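Local coordinates for protein probable sugar kinase (Clostridium perfringens, PDB 3KZH) that probably acts as a carbohydrate kinase of the pfkB family, transferring phosphate to a sugar-like substrate, and binds beta-D-glucopyranose, at residues Asn189-Glu192 with Ala193-Ala197; Ala210-Tyr213 with Phe214-Leu217; Phe232-Gly236 with Val237-Lys241; Asp257-Val260 with Ala261-Tyr265. One frame throughout, in Å; residues are numbered along the deposited sequence.

Contact 1 of 4, residues Asn189-Glu192 with Ala193-Ala197; sequences NRHE and AEILA. With BGC (beta-D-glucopyranose), chain C.
H191 and E194 meet on the outer side of the first helical turn, where the imidazole ND1 donates to E194 OE2 at 2.8 Å. The two side chains cross at about a right angle. OE2 approaches the ring edge from 29° out of the imidazole plane and is met nearly along its C-O axis. I195 comes over one ring face with CD1, 4.3 Å from H191 NE2. The extended E194 chain suits this i to i+3 reach, and its other oxygen, OE1, accepts from the backbone N of I201. At the helix start N189 and E192 form a capping box. N189 CG sits between its backbone N and carbonyl carbon (chi1 63°), which brings OD1 over the first turn to take the E192 N-H at 3.0 Å; E192 OE1 weakly accepts the N-H of N189, 3.4 Å from N189 N. The sequence N-R-H-E matches the N-x-x-E signature of the ribokinase family, which in relatives helps to place magnesium and phosphate. Here E192 OE2 stands 3.3 Å from O1 of the beta-D-glucopyranose, while N189 ND2 is 3.9 Å from its O3; D166 and V168 also bind this sugar. Farther back, A193 N bonds to N189 O, and the small A193 fits against I201 and I224.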
ATOM      1  N   ASN A 189     -22.930  18.308 -15.207  1.00 25.56           N
ATOM      2  CA  ASN A 189     -22.923  17.965 -16.620  1.00 27.23           C
ATOM      3  C   ASN A 189     -24.364  18.188 -17.104  1.00 27.91           C
ATOM      4  O   ASN A 189     -25.204  18.643 -16.317  1.00 24.93           O
ATOM      5  CB  ASN A 189     -22.344  16.565 -16.924  1.00 26.79           C
ATOM      6  CG  ASN A 189     -23.141  15.413 -16.325  1.00 29.00           C
ATOM      7  OD1 ASN A 189     -24.230  15.580 -15.784  1.00 29.04           O
ATOM      8  ND2 ASN A 189     -22.593  14.219 -16.452  1.00 30.43           N
ATOM      9  N   ARG A 190     -24.657  17.877 -18.363  1.00 32.22           N
ATOM     10  CA  ARG A 190     -26.006  18.074 -18.912  1.00 37.31           C
ATOM     11  C   ARG A 190     -27.118  17.457 -18.050  1.00 39.14           C
ATOM     12  O   ARG A 190     -27.965  18.195 -17.541  1.00 38.10           O
ATOM     13  CB  ARG A 190     -26.088  17.575 -20.356  1.00 38.76           C
ATOM     14  CG  ARG A 190     -27.386  17.958 -21.069  1.00 43.92           C
ATOM     15  CD  ARG A 190     -27.493  17.344 -22.452  1.00 48.04           C
ATOM     16  NE  ARG A 190     -26.510  17.900 -23.380  1.00 53.44           N
ATOM     17  CZ  ARG A 190     -26.774  18.814 -24.315  1.00 57.20           C
ATOM     18  NH1 ARG A 190     -28.004  19.300 -24.466  1.00 59.31           N
ATOM     19  NH2 ARG A 190     -25.801  19.230 -25.117  1.00 58.08           N
ATOM     20  N   HIS A 191     -27.010  16.153 -17.771  1.00 40.97           N
ATOM     21  CA  HIS A 191     -27.999  15.419 -16.976  1.00 42.32           C
ATOM     22  C   HIS A 191     -28.117  15.866 -15.515  1.00 40.58           C
ATOM     23  O   HIS A 191     -29.225  15.980 -15.005  1.00 38.62           O
ATOM     24  CB  HIS A 191     -27.769  13.902 -17.071  1.00 47.01           C
ATOM     25  CG  HIS A 191     -29.004  13.088 -16.822  1.00 52.47           C
ATOM     26  ND1 HIS A 191     -30.156  13.236 -17.567  1.00 55.54           N
ATOM     27  CD2 HIS A 191     -29.281  12.145 -15.892  1.00 54.08           C
ATOM     28  CE1 HIS A 191     -31.088  12.423 -17.103  1.00 55.62           C
ATOM     29  NE2 HIS A 191     -30.584  11.750 -16.086  1.00 55.60           N
ATOM     30  N   GLU A 192     -26.989  16.171 -14.873  1.00 40.33           N
ATOM     31  CA  GLU A 192     -26.975  16.632 -13.475  1.00 39.57           C
ATOM     32  C   GLU A 192     -27.614  18.019 -13.357  1.00 39.71           C
ATOM     33  O   GLU A 192     -28.233  18.331 -12.342  1.00 39.26           O
ATOM     34  CB  GLU A 192     -25.551  16.669 -12.916  1.00 38.40           C
ATOM     35  CG  GLU A 192     -24.868  15.320 -12.749  1.00 38.24           C
ATOM     36  CD  GLU A 192     -23.354  15.414 -12.536  1.00 39.42           C
ATOM     37  OE1 GLU A 192     -22.811  16.524 -12.344  1.00 39.93           O
ATOM     38  OE2 GLU A 192     -22.692  14.361 -12.579  1.00 37.56           O
ATOM     39  N   ALA A 193     -27.489  18.822 -14.418  1.00 38.81           N
ATOM     40  CA  ALA A 193     -28.065  20.171 -14.483  1.00 38.09           C
ATOM     41  C   ALA A 193     -29.578  20.114 -14.678  1.00 37.96           C
ATOM     42  O   ALA A 193     -30.289  21.011 -14.233  1.00 34.92           O
ATOM     43  CB  ALA A 193     -27.425  20.968 -15.608  1.00 36.01           C
ATOM     44  N   GLU A 194     -30.053  19.055 -15.342  1.00 38.78           N
ATOM     45  CA  GLU A 194     -31.480  18.831 -15.579  1.00 40.53           C
ATOM     46  C   GLU A 194     -32.177  18.486 -14.267  1.00 40.32           C
ATOM     47  O   GLU A 194     -33.275  18.980 -13.989  1.00 39.39           O
ATOM     48  CB  GLU A 194     -31.692  17.690 -16.574  1.00 40.92           C
ATOM     49  CG  GLU A 194     -31.202  18.005 -17.963  1.00 42.90           C
ATOM     50  CD  GLU A 194     -31.377  16.867 -18.934  1.00 44.28           C
ATOM     51  OE1 GLU A 194     -31.936  17.113 -20.024  1.00 44.31           O
ATOM     52  OE2 GLU A 194     -30.948  15.736 -18.616  1.00 44.52           O
ATOM     53  N   ILE A 195     -31.485  17.690 -13.448  1.00 39.78           N
ATOM     54  CA  ILE A 195     -31.971  17.249 -12.144  1.00 40.87           C
ATOM     55  C   ILE A 195     -32.055  18.444 -11.196  1.00 41.48           C
ATOM     56  O   ILE A 195     -33.085  18.645 -10.538  1.00 42.23           O
ATOM     57  CB  ILE A 195     -31.041  16.157 -11.509  1.00 40.45           C
ATOM     58  CG1 ILE A 195     -30.800  14.986 -12.473  1.00 41.56           C
ATOM     59  CG2 ILE A 195     -31.627  15.641 -10.213  1.00 39.40           C
ATOM     60  CD1 ILE A 195     -32.032  14.231 -12.952  1.00 42.18           C
ATOM     61  N   LEU A 196     -30.995  19.256 -11.190  1.00 40.81           N
ATOM     62  CA  LEU A 196     -30.899  20.443 -10.343  1.00 41.05           C
ATOM     63  C   LEU A 196     -31.841  21.589 -10.748  1.00 41.28           C
ATOM     64  O   LEU A 196     -32.304  22.348  -9.889  1.00 40.55           O
ATOM     65  CB  LEU A 196     -29.452  20.941 -10.287  1.00 41.79           C
ATOM     66  CG  LEU A 196     -28.331  20.100  -9.674  1.00 42.55           C
ATOM     67  CD1 LEU A 196     -27.014  20.773  -9.965  1.00 41.77           C
ATOM     68  CD2 LEU A 196     -28.517  19.893  -8.184  1.00 43.10           C
ATOM     69  N   ALA A 197     -32.118  21.702 -12.047  1.00 41.15           N
ATOM     70  CA  ALA A 197     -33.004  22.741 -12.575  1.00 44.37           C
ATOM     71  C   ALA A 197     -34.481  22.341 -12.534  1.00 46.27           C
ATOM     72  O   ALA A 197     -35.346  23.172 -12.232  1.00 46.41           O
ATOM     73  CB  ALA A 197     -32.597  23.125 -13.993  1.00 43.19           C
TER
HETATM   74  C2  BGC C 329     -19.406  14.057 -13.420  1.00 59.36           C
HETATM   75  C3  BGC C 329     -18.421  14.049 -14.628  1.00 59.68           C
HETATM   76  C4  BGC C 329     -18.523  15.523 -15.206  1.00 58.73           C
HETATM   77  C5  BGC C 329     -18.149  16.629 -14.131  1.00 56.73           C
HETATM   78  C6  BGC C 329     -18.248  18.025 -14.596  1.00 51.56           C
HETATM   79  C1  BGC C 329     -18.926  15.100 -12.414  1.00 57.87           C
HETATM   80  O1  BGC C 329     -19.691  15.092 -11.436  1.00 56.55           O
HETATM   81  O2  BGC C 329     -19.376  12.915 -12.868  1.00 58.63           O
HETATM   82  O3  BGC C 329     -18.940  13.200 -15.438  1.00 62.10           O
HETATM   83  O4  BGC C 329     -17.735  15.597 -16.258  1.00 59.76           O
HETATM   84  O5  BGC C 329     -18.970  16.481 -12.997  1.00 58.11           O

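Contact 2 of 4, residues Ala210-Tyr213 with Phe214-Leu217; sequences ASNY and FLGL
A210 to F214 and S211 to L215 are successive i to i+4 steps of helix 204-217, one of the helices that flank the central sheet of this ribokinase-like alpha/beta fold. F214 N bonds to A210 O at 3.1 Å and L215 N to S211 O at 3.0 Å. One turn on, the G216 N-H is shared weakly between N212 O and Y213 O, and the latter also accepts from L217 N. F214 turns the face of its ring over the A210 carbonyl, with CD2 3.1 Å from A210 O, a close fit. CG lies anti to the carbonyl carbon (chi1 -67°), which folds the ring back along the helix; the small methyl of A210 then sits 4.3 Å from F214 CE2. A large flat phenyl suits this buried side, where it also meets I180 and V222. Y213 is partly exposed and packs with its ring carbons. Its ring is oblique to that of F214, planes at 50°, with Y213 CD2 3.9 Å from F214 CD1. L217 straddles the outer part of one tyrosine face: CG lies above the plane toward the rim, CD1 is 3.9 Å from Y213 CE2, and CD2 is 3.9 Å from Y213 OH.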
ATOM      1  N   ALA A 210     -31.457  27.397 -17.773  1.00 28.80           N
ATOM      2  CA  ALA A 210     -30.982  26.616 -16.622  1.00 28.10           C
ATOM      3  C   ALA A 210     -29.978  27.405 -15.802  1.00 27.18           C
ATOM      4  O   ALA A 210     -30.141  27.576 -14.587  1.00 22.17           O
ATOM      5  CB  ALA A 210     -30.360  25.329 -17.093  1.00 26.98           C
ATOM      6  N   SER A 211     -28.982  27.946 -16.501  1.00 26.17           N
ATOM      7  CA  SER A 211     -27.948  28.741 -15.873  1.00 27.56           C
ATOM      8  C   SER A 211     -28.483  30.047 -15.280  1.00 28.20           C
ATOM      9  O   SER A 211     -28.061  30.419 -14.184  1.00 26.48           O
ATOM     10  CB  SER A 211     -26.776  28.964 -16.823  1.00 26.35           C
ATOM     11  OG  SER A 211     -27.147  29.641 -18.001  1.00 26.68           O
ATOM     12  N   ASN A 212     -29.464  30.677 -15.948  1.00 28.95           N
ATOM     13  CA  ASN A 212     -30.100  31.913 -15.455  1.00 29.70           C
ATOM     14  C   ASN A 212     -30.907  31.660 -14.183  1.00 28.09           C
ATOM     15  O   ASN A 212     -30.965  32.512 -13.298  1.00 28.48           O
ATOM     16  CB  ASN A 212     -31.012  32.544 -16.514  1.00 32.38           C
ATOM     17  CG  ASN A 212     -30.266  33.466 -17.474  1.00 35.25           C
ATOM     18  OD1 ASN A 212     -29.199  34.014 -17.153  1.00 33.47           O
ATOM     19  ND2 ASN A 212     -30.841  33.656 -18.659  1.00 35.75           N
ATOM     20  N   TYR A 213     -31.496  30.468 -14.097  1.00 28.55           N
ATOM     21  CA  TYR A 213     -32.274  30.027 -12.944  1.00 29.66           C
ATOM     22  C   TYR A 213     -31.333  29.810 -11.744  1.00 29.80           C
ATOM     23  O   TYR A 213     -31.664  30.196 -10.618  1.00 29.11           O
ATOM     24  CB  TYR A 213     -33.049  28.744 -13.309  1.00 31.67           C
ATOM     25  CG  TYR A 213     -33.611  27.961 -12.139  1.00 35.12           C
ATOM     26  CD1 TYR A 213     -34.702  28.452 -11.388  1.00 35.93           C
ATOM     27  CD2 TYR A 213     -33.016  26.743 -11.741  1.00 34.88           C
ATOM     28  CE1 TYR A 213     -35.185  27.742 -10.255  1.00 39.91           C
ATOM     29  CE2 TYR A 213     -33.489  26.030 -10.612  1.00 38.13           C
ATOM     30  CZ  TYR A 213     -34.569  26.535  -9.878  1.00 38.92           C
ATOM     31  OH  TYR A 213     -35.015  25.849  -8.777  1.00 40.40           O
ATOM     32  N   PHE A 214     -30.167  29.206 -11.999  1.00 29.89           N
ATOM     33  CA  PHE A 214     -29.168  28.955 -10.957  1.00 29.46           C
ATOM     34  C   PHE A 214     -28.628  30.265 -10.398  1.00 29.34           C
ATOM     35  O   PHE A 214     -28.458  30.392  -9.187  1.00 27.12           O
ATOM     36  CB  PHE A 214     -28.013  28.094 -11.481  1.00 29.92           C
ATOM     37  CG  PHE A 214     -28.397  26.677 -11.839  1.00 28.80           C
ATOM     38  CD1 PHE A 214     -29.228  25.910 -11.000  1.00 27.14           C
ATOM     39  CD2 PHE A 214     -27.899  26.094 -13.024  1.00 28.06           C
ATOM     40  CE1 PHE A 214     -29.562  24.570 -11.335  1.00 25.98           C
ATOM     41  CE2 PHE A 214     -28.224  24.757 -13.379  1.00 28.10           C
ATOM     42  CZ  PHE A 214     -29.059  23.993 -12.527  1.00 26.76           C
ATOM     43  N   LEU A 215     -28.448  31.256 -11.277  1.00 30.13           N
ATOM     44  CA  LEU A 215     -27.976  32.591 -10.888  1.00 31.87           C
ATOM     45  C   LEU A 215     -29.040  33.317 -10.060  1.00 31.51           C
ATOM     46  O   LEU A 215     -28.710  34.177  -9.235  1.00 31.63           O
ATOM     47  CB  LEU A 215     -27.635  33.437 -12.121  1.00 33.28           C
ATOM     48  CG  LEU A 215     -26.552  32.982 -13.104  1.00 34.17           C
ATOM     49  CD1 LEU A 215     -26.662  33.808 -14.363  1.00 32.41           C
ATOM     50  CD2 LEU A 215     -25.164  33.057 -12.506  1.00 34.94           C
ATOM     51  N   GLY A 216     -30.304  32.931 -10.281  1.00 31.79           N
ATOM     52  CA  GLY A 216     -31.448  33.497  -9.578  1.00 30.71           C
ATOM     53  C   GLY A 216     -31.521  33.009  -8.145  1.00 30.64           C
ATOM     54  O   GLY A 216     -31.885  33.770  -7.241  1.00 32.48           O
ATOM     55  N   LEU A 217     -31.127  31.749  -7.946  1.00 27.79           N
ATOM     56  CA  LEU A 217     -31.088  31.099  -6.640  1.00 26.86           C
ATOM     57  C   LEU A 217     -29.999  31.693  -5.728  1.00 26.52           C
ATOM     58  O   LEU A 217     -30.030  31.514  -4.507  1.00 26.60           O
ATOM     59  CB  LEU A 217     -30.834  29.600  -6.811  1.00 27.96           C
ATOM     60  CG  LEU A 217     -31.859  28.702  -7.512  1.00 31.50           C
ATOM     61  CD1 LEU A 217     -31.295  27.294  -7.595  1.00 28.86           C
ATOM     62  CD2 LEU A 217     -33.212  28.689  -6.778  1.00 29.95           C
TER

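Contact 3 of 4, residues Phe232-Gly236 with Val237-Lys241; sequences FYNDG and VSCGK
F232 to N234 runs antiparallel to C239 to K241, the strand axes 4.8 Å apart at 172°, and the hydrogen-bonded pair Y233 and G240 joins them through Y233 N to G240 O at 2.9 Å and the reciprocal bond from G240 N. Across this pair Y233 lays its ring flat over the glycine backbone, with G240 CA 3.9 Å from the ring centroid in a CH-pi contact. The first torsion puts CG between the backbone N and the carbonyl carbon (chi1 62°), carrying the phenol across to the neighbouring strand, and glycine suits the site because it has no side chain to hinder the ring. On the other face, F232 and C239 make an apolar contact: the sulfur approaches the phenyl obliquely, SG 3.5 Å from F232 CZ. N234 shares that face and gives its ND2 to S211 of helix 204-217. Its OD1 accepts from G236 N at 3.2 Å, an Asx turn that opens the bend, while positive phi (101°) makes G236 natural there. D235 OD1 then grips two amides, V237 N at 2.9 Å and S238 N at 2.8 Å, and D235 N bonds to S238 O. Together these features make a beta hairpin with a short loop held by side-chain-to-amide bonds of N234 and D235, set near the antiparallel edge of the main sheet of the ribokinase-like fold.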
ATOM      1  N   PHE A 232     -20.354  24.955 -21.235  1.00 21.54           N
ATOM      2  CA  PHE A 232     -21.249  26.094 -21.284  1.00 19.41           C
ATOM      3  C   PHE A 232     -21.000  26.843 -19.968  1.00 18.02           C
ATOM      4  O   PHE A 232     -20.990  26.231 -18.905  1.00 17.52           O
ATOM      5  CB  PHE A 232     -22.712  25.630 -21.374  1.00 17.86           C
ATOM      6  CG  PHE A 232     -23.702  26.757 -21.348  1.00 16.78           C
ATOM      7  CD1 PHE A 232     -24.008  27.463 -22.527  1.00 15.31           C
ATOM      8  CD2 PHE A 232     -24.276  27.180 -20.123  1.00 14.87           C
ATOM      9  CE1 PHE A 232     -24.865  28.582 -22.491  1.00 15.05           C
ATOM     10  CE2 PHE A 232     -25.130  28.294 -20.070  1.00 16.54           C
ATOM     11  CZ  PHE A 232     -25.428  29.001 -21.253  1.00 17.57           C
ATOM     12  N   TYR A 233     -20.870  28.164 -20.038  1.00 17.57           N
ATOM     13  CA  TYR A 233     -20.645  28.976 -18.841  1.00 19.03           C
ATOM     14  C   TYR A 233     -21.589  30.167 -18.732  1.00 21.59           C
ATOM     15  O   TYR A 233     -22.060  30.683 -19.753  1.00 20.16           O
ATOM     16  CB  TYR A 233     -19.190  29.474 -18.781  1.00 14.75           C
ATOM     17  CG  TYR A 233     -18.747  30.391 -19.917  1.00 12.52           C
ATOM     18  CD1 TYR A 233     -18.910  31.796 -19.836  1.00 10.12           C
ATOM     19  CD2 TYR A 233     -18.137  29.869 -21.062  1.00 10.44           C
ATOM     20  CE1 TYR A 233     -18.483  32.652 -20.877  1.00 10.71           C
ATOM     21  CE2 TYR A 233     -17.695  30.723 -22.110  1.00 12.69           C
ATOM     22  CZ  TYR A 233     -17.884  32.110 -22.008  1.00 12.50           C
ATOM     23  OH  TYR A 233     -17.554  32.940 -23.062  1.00 15.63           O
ATOM     24  N   ASN A 234     -21.748  30.671 -17.504  1.00 23.18           N
ATOM     25  CA  ASN A 234     -22.580  31.849 -17.225  1.00 24.40           C
ATOM     26  C   ASN A 234     -22.251  32.405 -15.842  1.00 25.23           C
ATOM     27  O   ASN A 234     -22.317  31.680 -14.855  1.00 22.80           O
ATOM     28  CB  ASN A 234     -24.076  31.503 -17.310  1.00 23.22           C
ATOM     29  CG  ASN A 234     -24.990  32.739 -17.475  1.00 22.19           C
ATOM     30  OD1 ASN A 234     -24.546  33.885 -17.480  1.00 17.57           O
ATOM     31  ND2 ASN A 234     -26.282  32.485 -17.588  1.00 22.00           N
ATOM     32  N   ASP A 235     -21.883  33.684 -15.781  1.00 28.61           N
ATOM     33  CA  ASP A 235     -21.588  34.342 -14.505  1.00 32.44           C
ATOM     34  C   ASP A 235     -22.482  35.564 -14.236  1.00 33.52           C
ATOM     35  O   ASP A 235     -22.263  36.315 -13.276  1.00 33.55           O
ATOM     36  CB  ASP A 235     -20.091  34.701 -14.380  1.00 33.44           C
ATOM     37  CG  ASP A 235     -19.606  35.693 -15.436  1.00 35.94           C
ATOM     38  OD1 ASP A 235     -20.340  36.629 -15.786  1.00 38.48           O
ATOM     39  OD2 ASP A 235     -18.459  35.554 -15.908  1.00 36.80           O
ATOM     40  N   GLY A 236     -23.461  35.770 -15.114  1.00 34.45           N
ATOM     41  CA  GLY A 236     -24.367  36.899 -14.989  1.00 35.85           C
ATOM     42  C   GLY A 236     -24.003  38.031 -15.923  1.00 36.18           C
ATOM     43  O   GLY A 236     -24.878  38.763 -16.374  1.00 37.74           O
ATOM     44  N   VAL A 237     -22.706  38.181 -16.191  1.00 37.09           N
ATOM     45  CA  VAL A 237     -22.175  39.217 -17.080  1.00 37.12           C
ATOM     46  C   VAL A 237     -21.790  38.579 -18.422  1.00 35.78           C
ATOM     47  O   VAL A 237     -22.199  39.051 -19.485  1.00 34.40           O
ATOM     48  CB  VAL A 237     -20.931  39.910 -16.444  1.00 38.78           C
ATOM     49  CG1 VAL A 237     -20.295  40.911 -17.415  1.00 41.08           C
ATOM     50  CG2 VAL A 237     -21.325  40.608 -15.151  1.00 40.00           C
ATOM     51  N   SER A 238     -20.987  37.520 -18.349  1.00 33.42           N
ATOM     52  CA  SER A 238     -20.532  36.798 -19.526  1.00 30.40           C
ATOM     53  C   SER A 238     -21.179  35.428 -19.616  1.00 28.44           C
ATOM     54  O   SER A 238     -21.366  34.752 -18.605  1.00 26.34           O
ATOM     55  CB  SER A 238     -19.011  36.665 -19.521  1.00 28.68           C
ATOM     56  OG  SER A 238     -18.384  37.898 -19.796  1.00 28.11           O
ATOM     57  N   CYS A 239     -21.562  35.059 -20.836  1.00 26.13           N
ATOM     58  CA  CYS A 239     -22.201  33.777 -21.116  1.00 25.41           C
ATOM     59  C   CYS A 239     -21.711  33.280 -22.459  1.00 22.95           C
ATOM     60  O   CYS A 239     -21.536  34.064 -23.389  1.00 24.67           O
ATOM     61  CB  CYS A 239     -23.733  33.908 -21.121  1.00 25.11           C
ATOM     62  SG  CYS A 239     -24.643  32.388 -21.565  1.00 20.89           S
ATOM     63  N   GLY A 240     -21.449  31.982 -22.541  1.00 21.22           N
ATOM     64  CA  GLY A 240     -20.972  31.412 -23.779  1.00 19.25           C
ATOM     65  C   GLY A 240     -20.772  29.924 -23.702  1.00 20.75           C
ATOM     66  O   GLY A 240     -21.146  29.291 -22.716  1.00 19.41           O
ATOM     67  N   LYS A 241     -20.160  29.383 -24.751  1.00 21.96           N
ATOM     68  CA  LYS A 241     -19.873  27.963 -24.876  1.00 23.00           C
ATOM     69  C   LYS A 241     -18.567  27.824 -25.636  1.00 22.15           C
ATOM     70  O   LYS A 241     -18.393  28.420 -26.699  1.00 22.14           O
ATOM     71  CB  LYS A 241     -20.998  27.245 -25.633  1.00 24.12           C
ATOM     72  CG  LYS A 241     -20.827  25.729 -25.762  1.00 25.81           C
ATOM     73  CD  LYS A 241     -21.432  25.185 -27.052  1.00 29.61           C
ATOM     74  CE  LYS A 241     -22.950  25.113 -26.985  1.00 36.23           C
ATOM     75  NZ  LYS A 241     -23.514  24.541 -28.243  1.00 41.59           N
TER

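Contact 4 of 4, residues Asp257-Val260 with Ala261-Tyr265; sequences DSFV and AGLGY
F259 and L263 lie one helical turn apart, and the leucine methyl CD2 touches the phenyl carbon CE2 at 3.6 Å. F259 has CG anti to the backbone N (chi1 -172°), which swings the ring out beside the helix; L263 has CG anti to the carbonyl carbon (chi1 -66°), directing its branch back toward that ring. The two side chains slant across each other, with L263 CG also 3.9 Å from F259 CE2. Both are buried and apolar, as suits a surface facing helix 273-288, where F259 meets A280 and L263 meets I276. V260, branched at CB, touches K187 and D166. The compact A261 lies against N51 and M52 of helix 44-54, and G262 and G264 add no bulk in this fully buried turn. Beneath them run the ordinary helix bonds, such as G264 N to V260 O at 3.1 Å and A261 N to D257 O at 3.2 Å. S258 OG pairs with T287, and D257 OD2 is held by N47. D257 follows G256 of the sugar pocket and ends the G-A-G-D signature of the ribokinase family, a helix start that in relatives forms an anion hole and supplies the catalytic base; the matching sequence and position are consistent with that role here.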
ATOM      1  N   ASP A 257     -12.897  16.030 -12.615  1.00 19.28           N
ATOM      2  CA  ASP A 257     -12.142  16.314 -11.390  1.00 20.80           C
ATOM      3  C   ASP A 257     -11.084  17.374 -11.706  1.00 20.26           C
ATOM      4  O   ASP A 257     -10.888  18.324 -10.948  1.00 20.04           O
ATOM      5  CB  ASP A 257     -11.411  15.059 -10.872  1.00 22.03           C
ATOM      6  CG  ASP A 257     -12.342  13.902 -10.522  1.00 24.50           C
ATOM      7  OD1 ASP A 257     -13.573  14.083 -10.394  1.00 26.24           O
ATOM      8  OD2 ASP A 257     -11.808  12.782 -10.367  1.00 22.96           O
ATOM      9  N   SER A 258     -10.403  17.167 -12.831  1.00 16.64           N
ATOM     10  CA  SER A 258      -9.376  18.055 -13.346  1.00 14.50           C
ATOM     11  C   SER A 258      -9.962  19.388 -13.767  1.00 15.01           C
ATOM     12  O   SER A 258      -9.269  20.409 -13.676  1.00 14.43           O
ATOM     13  CB  SER A 258      -8.689  17.423 -14.542  1.00 14.48           C
ATOM     14  OG  SER A 258      -7.952  16.304 -14.145  1.00 19.97           O
ATOM     15  N   PHE A 259     -11.222  19.379 -14.231  1.00 11.79           N
ATOM     16  CA  PHE A 259     -11.906  20.615 -14.634  1.00 11.88           C
ATOM     17  C   PHE A 259     -12.156  21.486 -13.418  1.00 10.20           C
ATOM     18  O   PHE A 259     -11.949  22.692 -13.498  1.00 11.18           O
ATOM     19  CB  PHE A 259     -13.243  20.363 -15.371  1.00 11.50           C
ATOM     20  CG  PHE A 259     -13.857  21.616 -15.969  1.00 10.77           C
ATOM     21  CD1 PHE A 259     -13.447  22.077 -17.227  1.00 11.91           C
ATOM     22  CD2 PHE A 259     -14.780  22.394 -15.239  1.00 12.51           C
ATOM     23  CE1 PHE A 259     -13.933  23.310 -17.750  1.00 11.40           C
ATOM     24  CE2 PHE A 259     -15.275  23.621 -15.747  1.00 11.29           C
ATOM     25  CZ  PHE A 259     -14.848  24.083 -17.004  1.00 11.81           C
ATOM     26  N   VAL A 260     -12.590  20.874 -12.308  1.00  8.89           N
ATOM     27  CA  VAL A 260     -12.877  21.580 -11.046  1.00 13.86           C
ATOM     28  C   VAL A 260     -11.593  22.223 -10.512  1.00 15.23           C
ATOM     29  O   VAL A 260     -11.602  23.363 -10.021  1.00 11.09           O
ATOM     30  CB  VAL A 260     -13.513  20.631  -9.964  1.00 14.00           C
ATOM     31  CG1 VAL A 260     -13.707  21.350  -8.627  1.00 14.54           C
ATOM     32  CG2 VAL A 260     -14.869  20.137 -10.436  1.00 16.53           C
ATOM     33  N   ALA A 261     -10.491  21.493 -10.683  1.00 13.40           N
ATOM     34  CA  ALA A 261      -9.179  21.953 -10.278  1.00 17.13           C
ATOM     35  C   ALA A 261      -8.723  23.180 -11.060  1.00 16.07           C
ATOM     36  O   ALA A 261      -8.129  24.100 -10.500  1.00 15.21           O
ATOM     37  CB  ALA A 261      -8.189  20.843 -10.399  1.00 12.30           C
ATOM     38  N   GLY A 262      -9.081  23.198 -12.343  1.00 17.24           N
ATOM     39  CA  GLY A 262      -8.739  24.296 -13.228  1.00 17.24           C
ATOM     40  C   GLY A 262      -9.516  25.553 -12.910  1.00 18.28           C
ATOM     41  O   GLY A 262      -9.023  26.643 -13.169  1.00 17.57           O
ATOM     42  N   LEU A 263     -10.745  25.388 -12.400  1.00 18.22           N
ATOM     43  CA  LEU A 263     -11.599  26.500 -11.953  1.00 18.79           C
ATOM     44  C   LEU A 263     -10.926  27.107 -10.735  1.00 18.92           C
ATOM     45  O   LEU A 263     -10.885  28.325 -10.575  1.00 16.77           O
ATOM     46  CB  LEU A 263     -12.994  26.016 -11.534  1.00 18.59           C
ATOM     47  CG  LEU A 263     -13.944  25.423 -12.572  1.00 17.31           C
ATOM     48  CD1 LEU A 263     -15.221  24.974 -11.884  1.00 16.45           C
ATOM     49  CD2 LEU A 263     -14.226  26.436 -13.674  1.00 12.91           C
ATOM     50  N   GLY A 264     -10.370  26.219  -9.904  1.00 20.15           N
ATOM     51  CA  GLY A 264      -9.640  26.603  -8.716  1.00 19.03           C
ATOM     52  C   GLY A 264      -8.437  27.446  -9.074  1.00 18.72           C
ATOM     53  O   GLY A 264      -8.287  28.539  -8.549  1.00 16.98           O
ATOM     54  N   TYR A 265      -7.684  27.012 -10.084  1.00 19.47           N
ATOM     55  CA  TYR A 265      -6.518  27.759 -10.573  1.00 21.48           C
ATOM     56  C   TYR A 265      -6.931  29.147 -11.095  1.00 21.76           C
ATOM     57  O   TYR A 265      -6.314  30.163 -10.733  1.00 18.71           O
ATOM     58  CB  TYR A 265      -5.801  26.955 -11.677  1.00 21.58           C
ATOM     59  CG  TYR A 265      -4.576  27.628 -12.275  1.00 23.34           C
ATOM     60  CD1 TYR A 265      -3.298  27.430 -11.719  1.00 22.31           C
ATOM     61  CD2 TYR A 265      -4.701  28.521 -13.374  1.00 25.06           C
ATOM     62  CE1 TYR A 265      -2.162  28.112 -12.233  1.00 26.54           C
ATOM     63  CE2 TYR A 265      -3.574  29.209 -13.896  1.00 28.14           C
ATOM     64  CZ  TYR A 265      -2.312  29.001 -13.321  1.00 27.83           C
ATOM     65  OH  TYR A 265      -1.228  29.689 -13.821  1.00 29.97           O
TER

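How the contacts relate
All four contacts are local and follow one another without nesting or crossing. Contact 1 forms the first turns of helix 190-197 beside the sugar, and contact 2 lies in the next helix, 204-217; they touch where L196 CB meets F214 CE1 at 3.8 Å. After strand 221-225, contact 3 turns the chain back on itself, the one place where a loop is closed between strands, and its F232 and N234 rest on S211 of contact 2. Contact 4 comes next, in helix 255-268, near the centre of the molecule. Contact 1 packs on strand 221-225 and helix 204-217, contacts 2 and 3 link that helix to the hairpin 231-234/239-244, and contacts 1 and 4 both lie close to the sugar.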